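Local structure of RNA-dependent RNA Polymerase (Bombyx mori cytoplasmic polyhedrosis virus, 6TZ0) at residues R407-E415 with K573-P581; H378-A386 with D561-S572. The protein synthesises RNA on an RNA template, making the viral plus-strand transcripts and, after core assembly, probably the complementary minus strands of the double-stranded genome. All blocks are in the same frame, centred on the assembly; numbering follows the deposited sequence.

Contact 1 of 2, residues R407-E415 with K573-P581; sequences RVNGIHHDE and KCTVPRFGP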
# COMPACT_ATOMS: atom_id res chain seq x y z
N ARG A 407 15.14 -8.52 -19.79
CA ARG A 407 13.69 -8.47 -19.65
C ARG A 407 13.17 -7.03 -19.62
O ARG A 407 12.09 -6.74 -20.14
CB ARG A 407 13.26 -9.20 -18.38
CG ARG A 407 13.39 -10.70 -18.48
CD ARG A 407 13.02 -11.36 -17.17
NE ARG A 407 13.18 -12.80 -17.25
CZ ARG A 407 12.20 -13.63 -17.59
NH1 ARG A 407 11.00 -13.16 -17.86
NH2 ARG A 407 12.43 -14.94 -17.64
N VAL A 408 13.93 -6.12 -19.00
CA VAL A 408 13.53 -4.72 -18.89
C VAL A 408 13.59 -4.02 -20.24
O VAL A 408 12.76 -3.14 -20.53
CB VAL A 408 14.40 -4.04 -17.80
CG1 VAL A 408 14.33 -2.53 -17.84
CG2 VAL A 408 13.94 -4.48 -16.43
N ASN A 409 14.51 -4.44 -21.12
CA ASN A 409 14.61 -3.82 -22.44
C ASN A 409 13.38 -4.06 -23.32
O ASN A 409 13.13 -3.28 -24.24
CB ASN A 409 15.85 -4.35 -23.16
CG ASN A 409 17.13 -3.84 -22.56
OD1 ASN A 409 17.22 -2.68 -22.16
ND2 ASN A 409 18.14 -4.69 -22.52
N GLY A 410 12.60 -5.10 -23.04
CA GLY A 410 11.46 -5.40 -23.87
C GLY A 410 10.13 -4.93 -23.33
O GLY A 410 9.08 -5.50 -23.66
N ILE A 411 10.14 -3.89 -22.52
CA ILE A 411 8.93 -3.34 -21.91
C ILE A 411 8.80 -1.88 -22.33
O ILE A 411 9.76 -1.12 -22.27
CB ILE A 411 8.98 -3.46 -20.37
CG1 ILE A 411 9.02 -4.92 -19.95
CG2 ILE A 411 7.80 -2.76 -19.72
CD1 ILE A 411 9.31 -5.11 -18.49
N HIS A 412 7.60 -1.50 -22.79
CA HIS A 412 7.26 -0.11 -23.01
C HIS A 412 6.80 0.46 -21.67
O HIS A 412 5.77 0.04 -21.14
CB HIS A 412 6.19 0.04 -24.08
CG HIS A 412 5.91 1.46 -24.47
ND1 HIS A 412 6.79 2.20 -25.23
CD2 HIS A 412 4.87 2.27 -24.20
CE1 HIS A 412 6.29 3.41 -25.41
NE2 HIS A 412 5.12 3.48 -24.80
N HIS A 413 7.56 1.41 -21.13
CA HIS A 413 7.39 1.81 -19.75
C HIS A 413 6.35 2.91 -19.56
O HIS A 413 5.83 3.06 -18.45
CB HIS A 413 8.74 2.24 -19.18
CG HIS A 413 9.74 1.13 -19.15
ND1 HIS A 413 9.72 0.13 -18.20
CD2 HIS A 413 10.78 0.84 -19.97
CE1 HIS A 413 10.71 -0.71 -18.43
NE2 HIS A 413 11.36 -0.30 -19.50
N ASP A 414 6.02 3.64 -20.62
CA ASP A 414 4.98 4.65 -20.53
C ASP A 414 3.60 4.01 -20.43
O ASP A 414 2.78 4.41 -19.60
CB ASP A 414 5.06 5.56 -21.75
CG ASP A 414 6.33 6.35 -21.76
OD1 ASP A 414 6.84 6.60 -20.67
OD2 ASP A 414 6.81 6.73 -22.85
N GLU A 415 3.34 3.01 -21.28
CA GLU A 415 2.10 2.26 -21.19
C GLU A 415 2.02 1.48 -19.88
O GLU A 415 0.93 1.33 -19.32
CB GLU A 415 1.98 1.33 -22.39
CG GLU A 415 0.67 0.57 -22.50
CD GLU A 415 -0.51 1.47 -22.78
OE1 GLU A 415 -0.33 2.54 -23.40
OE2 GLU A 415 -1.64 1.11 -22.39
N LYS A 573 23.36 -2.03 -17.02
CA LYS A 573 23.47 -3.04 -18.07
C LYS A 573 22.43 -2.91 -19.18
O LYS A 573 22.65 -3.43 -20.27
CB LYS A 573 23.39 -4.45 -17.48
CG LYS A 573 24.66 -4.91 -16.79
CD LYS A 573 24.48 -6.30 -16.21
CE LYS A 573 25.80 -6.85 -15.69
NZ LYS A 573 26.34 -6.09 -14.53
N CYS A 574 21.31 -2.23 -18.94
CA CYS A 574 20.22 -2.26 -19.90
C CYS A 574 20.41 -1.19 -20.98
O CYS A 574 21.39 -0.46 -21.01
CB CYS A 574 18.88 -2.11 -19.20
SG CYS A 574 18.60 -0.53 -18.39
N THR A 575 19.44 -1.12 -21.90
CA THR A 575 19.44 -0.14 -22.99
C THR A 575 18.00 0.33 -23.15
O THR A 575 17.24 -0.24 -23.94
CB THR A 575 19.99 -0.75 -24.27
OG1 THR A 575 21.29 -1.29 -24.03
CG2 THR A 575 20.12 0.31 -25.36
N VAL A 576 17.63 1.36 -22.40
CA VAL A 576 16.26 1.88 -22.40
C VAL A 576 16.30 3.38 -22.66
O VAL A 576 16.72 4.14 -21.79
CB VAL A 576 15.54 1.60 -21.07
CG1 VAL A 576 14.16 2.24 -21.06
CG2 VAL A 576 15.41 0.11 -20.82
N PRO A 577 15.90 3.85 -23.84
CA PRO A 577 15.68 5.28 -24.02
C PRO A 577 14.24 5.64 -23.71
O PRO A 577 13.34 4.80 -23.75
CB PRO A 577 16.00 5.50 -25.50
CG PRO A 577 15.57 4.22 -26.12
CD PRO A 577 15.86 3.13 -25.12
N ARG A 578 14.04 6.93 -23.40
CA ARG A 578 12.72 7.56 -23.29
C ARG A 578 11.86 6.90 -22.20
O ARG A 578 10.88 6.22 -22.48
CB ARG A 578 11.98 7.55 -24.64
CG ARG A 578 12.28 8.71 -25.56
CD ARG A 578 13.64 8.59 -26.17
NE ARG A 578 13.87 9.54 -27.24
CZ ARG A 578 15.04 9.69 -27.83
NH1 ARG A 578 15.18 10.56 -28.81
NH2 ARG A 578 16.08 8.97 -27.44
N PHE A 579 12.28 7.09 -20.95
CA PHE A 579 11.41 6.64 -19.86
C PHE A 579 10.42 7.71 -19.43
O PHE A 579 9.21 7.53 -19.58
CB PHE A 579 12.24 6.15 -18.67
CG PHE A 579 11.43 5.92 -17.43
CD1 PHE A 579 10.40 5.00 -17.41
CD2 PHE A 579 11.73 6.60 -16.27
CE1 PHE A 579 9.65 4.80 -16.27
CE2 PHE A 579 11.00 6.40 -15.12
CZ PHE A 579 9.96 5.49 -15.12
N GLY A 580 10.89 8.82 -18.89
CA GLY A 580 9.96 9.83 -18.45
C GLY A 580 10.15 11.12 -19.20
O GLY A 580 9.79 11.26 -20.37
N PRO A 581 10.69 12.12 -18.50
CA PRO A 581 11.31 13.25 -19.19
C PRO A 581 12.74 12.99 -19.62
O PRO A 581 13.40 13.91 -20.11
CB PRO A 581 11.25 14.35 -18.12
CG PRO A 581 11.31 13.62 -16.85
CD PRO A 581 10.59 12.34 -17.05
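N409 and T575 meet side chain to backbone: the amide oxygen OD1 of N409 accepts the N-H of T575 at 2.7 Å in a nearly straight bond (164° at the hydrogen). The donor lies a little out of the carbonyl plane of the amide. With CG beside its own backbone N (chi1 -70°), N409 swings its amide from the end of helix 401-409 across to 573-581, and OD1 also rests on C574 CB. Next along, V576 points straight at 407-415 and divides its two methyls. CG2 meets CG1 of V408 at 4.1 Å, the two valines crossing at about a right angle, while CG1 reaches CD2 of H413 at 3.8 Å, approaching the imidazole obliquely. Within the central polymerase domain, 573-581 leads from helix 557-573 toward strand 585-591 and packs on the bend joining helices 401-409 and 413-422. H413 also ties that bend to itself, since its NE2 donates a weak, bent hydrogen bond to V408 O at 3.3 Å. Further on, F579 offers its ring edge to the same histidine, with CB of H413 lying in the ring plane 3.7 Å from CD1. F579 has CG anti to its backbone N (chi1 169°), which carries the ring back toward the start of helix 413-422, and it also stacks with F498. D414 comes up beside the F579 carbonyl, but its polar partners are others: OD1 bonds to Y460 OH and OD2 makes a salt bridge with R461, which also binds G580 O. R578 turns its guanidinium the other way, making weak hydrogen bonds to carbonyls of T179 and I176 of the neighbouring Viral structural protein 4 chain.

Contact 2 of 2, residues H378-A386 with D561-S572; sequences HESLKQKYA and DIYNTFVLDVAS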
# COMPACT_ATOMS: atom_id res chain seq x y z
N HIS A 378 28.56 14.57 -8.16
CA HIS A 378 29.16 13.54 -7.30
C HIS A 378 28.12 12.55 -6.78
O HIS A 378 28.30 11.94 -5.73
CB HIS A 378 29.97 14.14 -6.16
CG HIS A 378 31.13 14.96 -6.62
ND1 HIS A 378 31.04 16.32 -6.84
CD2 HIS A 378 32.39 14.61 -6.94
CE1 HIS A 378 32.21 16.77 -7.25
NE2 HIS A 378 33.05 15.76 -7.33
N GLU A 379 27.06 12.34 -7.54
CA GLU A 379 26.04 11.36 -7.23
C GLU A 379 26.37 10.03 -7.90
O GLU A 379 26.91 10.00 -9.01
CB GLU A 379 24.68 11.87 -7.68
CG GLU A 379 24.27 13.15 -6.98
CD GLU A 379 23.03 13.78 -7.58
OE1 GLU A 379 22.55 13.29 -8.62
OE2 GLU A 379 22.53 14.77 -7.01
N SER A 380 26.03 8.94 -7.23
CA SER A 380 26.52 7.63 -7.64
C SER A 380 25.75 7.07 -8.82
O SER A 380 24.51 7.10 -8.85
CB SER A 380 26.43 6.65 -6.46
OG SER A 380 26.86 5.36 -6.84
N LEU A 381 26.49 6.56 -9.80
CA LEU A 381 25.95 5.82 -10.93
C LEU A 381 26.33 4.35 -10.92
O LEU A 381 25.62 3.55 -11.53
CB LEU A 381 26.44 6.45 -12.24
CG LEU A 381 25.82 7.77 -12.67
CD1 LEU A 381 26.59 8.38 -13.78
CD2 LEU A 381 24.44 7.51 -13.17
N LYS A 382 27.39 3.98 -10.23
CA LYS A 382 27.87 2.61 -10.18
C LYS A 382 28.65 2.42 -8.89
O LYS A 382 29.47 3.26 -8.53
CB LYS A 382 28.75 2.30 -11.38
CG LYS A 382 29.12 0.86 -11.55
CD LYS A 382 30.02 0.70 -12.75
CE LYS A 382 29.26 0.99 -14.03
NZ LYS A 382 28.22 -0.03 -14.29
N GLN A 383 28.40 1.31 -8.21
CA GLN A 383 28.97 1.11 -6.88
C GLN A 383 29.04 -0.37 -6.56
O GLN A 383 28.35 -1.19 -7.16
CB GLN A 383 28.15 1.89 -5.85
CG GLN A 383 26.69 1.60 -5.93
CD GLN A 383 25.88 2.49 -5.03
OE1 GLN A 383 26.43 3.33 -4.32
NE2 GLN A 383 24.57 2.31 -5.04
N LYS A 384 29.90 -0.70 -5.60
CA LYS A 384 30.24 -2.08 -5.30
C LYS A 384 30.71 -2.15 -3.86
O LYS A 384 31.33 -1.21 -3.36
CB LYS A 384 31.33 -2.57 -6.27
CG LYS A 384 31.61 -4.05 -6.24
CD LYS A 384 32.64 -4.41 -7.29
CE LYS A 384 32.77 -5.90 -7.45
NZ LYS A 384 33.33 -6.55 -6.25
N TYR A 385 30.42 -3.26 -3.20
CA TYR A 385 30.78 -3.43 -1.79
C TYR A 385 32.16 -4.03 -1.63
O TYR A 385 32.55 -4.94 -2.37
CB TYR A 385 29.74 -4.29 -1.07
CG TYR A 385 28.49 -3.53 -0.72
CD1 TYR A 385 28.44 -2.76 0.44
CD2 TYR A 385 27.40 -3.54 -1.56
CE1 TYR A 385 27.32 -2.05 0.76
CE2 TYR A 385 26.26 -2.83 -1.24
CZ TYR A 385 26.23 -2.09 -0.08
OH TYR A 385 25.11 -1.38 0.23
N ALA A 386 32.89 -3.52 -0.64
CA ALA A 386 34.20 -4.08 -0.33
C ALA A 386 34.05 -5.41 0.40
O ALA A 386 34.50 -6.45 -0.09
CB ALA A 386 35.01 -3.09 0.51
N ASP A 561 20.53 1.56 0.38
CA ASP A 561 21.61 1.54 -0.61
C ASP A 561 21.98 0.13 -1.08
O ASP A 561 22.50 -0.01 -2.19
CB ASP A 561 22.83 2.25 -0.03
CG ASP A 561 23.72 2.86 -1.09
OD1 ASP A 561 23.39 2.74 -2.29
OD2 ASP A 561 24.73 3.49 -0.72
N ILE A 562 21.67 -0.92 -0.29
CA ILE A 562 21.96 -2.30 -0.71
C ILE A 562 21.11 -2.68 -1.92
O ILE A 562 21.62 -3.23 -2.91
CB ILE A 562 21.72 -3.28 0.46
CG1 ILE A 562 22.67 -3.00 1.62
CG2 ILE A 562 21.89 -4.72 0.01
CD1 ILE A 562 22.39 -3.81 2.85
N TYR A 563 19.82 -2.38 -1.87
CA TYR A 563 18.94 -2.56 -3.02
C TYR A 563 19.28 -1.59 -4.14
O TYR A 563 19.10 -1.91 -5.32
CB TYR A 563 17.49 -2.41 -2.57
CG TYR A 563 16.41 -2.66 -3.59
CD1 TYR A 563 16.05 -3.96 -3.94
CD2 TYR A 563 15.71 -1.62 -4.17
CE1 TYR A 563 15.05 -4.20 -4.85
CE2 TYR A 563 14.71 -1.85 -5.09
CZ TYR A 563 14.39 -3.15 -5.42
OH TYR A 563 13.39 -3.38 -6.33
N ASN A 564 19.77 -0.39 -3.79
CA ASN A 564 20.14 0.58 -4.81
C ASN A 564 21.32 0.11 -5.66
O ASN A 564 21.37 0.44 -6.84
CB ASN A 564 20.48 1.93 -4.18
CG ASN A 564 19.28 2.66 -3.67
OD1 ASN A 564 18.20 2.58 -4.26
ND2 ASN A 564 19.45 3.41 -2.60
N THR A 565 22.25 -0.65 -5.07
CA THR A 565 23.35 -1.21 -5.87
C THR A 565 22.85 -2.19 -6.92
O THR A 565 23.32 -2.17 -8.06
CB THR A 565 24.37 -1.91 -4.97
OG1 THR A 565 23.71 -2.96 -4.26
CG2 THR A 565 24.99 -0.97 -4.01
N PHE A 566 21.91 -3.04 -6.54
CA PHE A 566 21.30 -3.99 -7.47
C PHE A 566 20.54 -3.27 -8.58
O PHE A 566 20.66 -3.63 -9.77
CB PHE A 566 20.40 -4.93 -6.68
CG PHE A 566 19.57 -5.86 -7.51
CD1 PHE A 566 20.14 -6.91 -8.19
CD2 PHE A 566 18.19 -5.70 -7.56
CE1 PHE A 566 19.35 -7.76 -8.95
CE2 PHE A 566 17.41 -6.54 -8.31
CZ PHE A 566 17.99 -7.57 -9.00
N VAL A 567 19.79 -2.23 -8.21
CA VAL A 567 19.04 -1.45 -9.19
C VAL A 567 19.99 -0.72 -10.14
O VAL A 567 19.75 -0.68 -11.35
CB VAL A 567 18.09 -0.49 -8.46
CG1 VAL A 567 17.44 0.49 -9.42
CG2 VAL A 567 17.01 -1.28 -7.78
N LEU A 568 21.10 -0.19 -9.63
CA LEU A 568 22.04 0.51 -10.50
C LEU A 568 22.83 -0.44 -11.38
O LEU A 568 23.18 -0.06 -12.50
CB LEU A 568 22.98 1.38 -9.67
CG LEU A 568 22.35 2.64 -9.08
CD1 LEU A 568 23.33 3.36 -8.18
CD2 LEU A 568 21.89 3.55 -10.19
N ASP A 569 23.07 -1.67 -10.93
CA ASP A 569 23.70 -2.68 -11.79
C ASP A 569 22.80 -3.02 -12.98
O ASP A 569 23.26 -3.01 -14.14
CB ASP A 569 24.00 -3.95 -11.01
CG ASP A 569 25.16 -3.78 -10.06
OD1 ASP A 569 26.05 -2.95 -10.34
OD2 ASP A 569 25.20 -4.51 -9.05
N VAL A 570 21.53 -3.30 -12.71
CA VAL A 570 20.61 -3.64 -13.79
C VAL A 570 20.38 -2.43 -14.70
O VAL A 570 20.30 -2.57 -15.92
CB VAL A 570 19.28 -4.17 -13.22
CG1 VAL A 570 18.33 -4.54 -14.33
CG2 VAL A 570 19.53 -5.36 -12.35
N ALA A 571 20.34 -1.23 -14.12
CA ALA A 571 20.12 -0.03 -14.91
C ALA A 571 21.31 0.31 -15.78
O ALA A 571 21.14 0.84 -16.88
CB ALA A 571 19.79 1.14 -13.98
N SER A 572 22.52 0.00 -15.32
CA SER A 572 23.69 0.24 -16.16
C SER A 572 23.77 -0.78 -17.28
O SER A 572 24.18 -0.45 -18.40
CB SER A 572 24.96 0.19 -15.32
OG SER A 572 25.21 -1.13 -14.88
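The Y385 side chain crosses those of T565 and I562 at about a right angle: T565 OG1 lies in the ring plane at its edge, and T565 CG2 comes in obliquely, 3.6 Å from CE2. I562 CG1 also approaches obliquely, near the phenol end, 4.0 Å from CZ. The other flat pair is the Q383 amide and the D561 carboxylate, arriving from opposite directions with planes 55° apart, joined by a weak bond from NE2 to OD1 at 3.0 Å. All this belongs to a helix packed on a sheet edge. Strand 380-384 is an outermost strand of a four-stranded antiparallel sheet, and segment 561-572 of helix 557-573 runs at 129° to strand 382-384, N-to-C directions compared. Opposite M373 the strand carries a classic beta bulge at L381 and K382, and W606 of helix 604-614 donates from NE1 to L381 O. Q383 holds its CG between the backbone N and carbonyl carbon (chi1 52°), then extends straight in toward the helix. This lays its amide nitrogen against T565 CG2 and L568 CD1, both 3.5 Å from NE2, while OE1 takes a weak hydrogen bond from S380 OG. L568 points at the strand and sets CB and CD2 against the L381 carbonyl oxygen. P369 packs beside Q383, Y385, D561 and T565. Toward the C-terminal end of the helix, the K382 chain bends at its last two torsions and brings NZ to 3.4 Å from CB of S572, whose OG donates to D569 O within the helix, 2.8 Å away.

Helix 557-573 is common to both: contact 2 uses its body, contact 1 the chain just beyond its end, so the second segments run on without a gap while the two centres lie 18 Å apart. Both are largely buried, yet each has a neighbour in Viral structural protein 4, reached by R578 in contact 1 and by H378 and D561 in contact 2. Their chemistry follows their place. In contact 1, loop meets helix bend, and a straight side-chain-to-backbone bond is followed by valine, histidine and phenylalanine packing. In contact 2, strand meets helix; Q383 and Y385 pack on T565, and the one hydrogen bond across, from Q383 to D561, is weak. Helix 604-614 borders both.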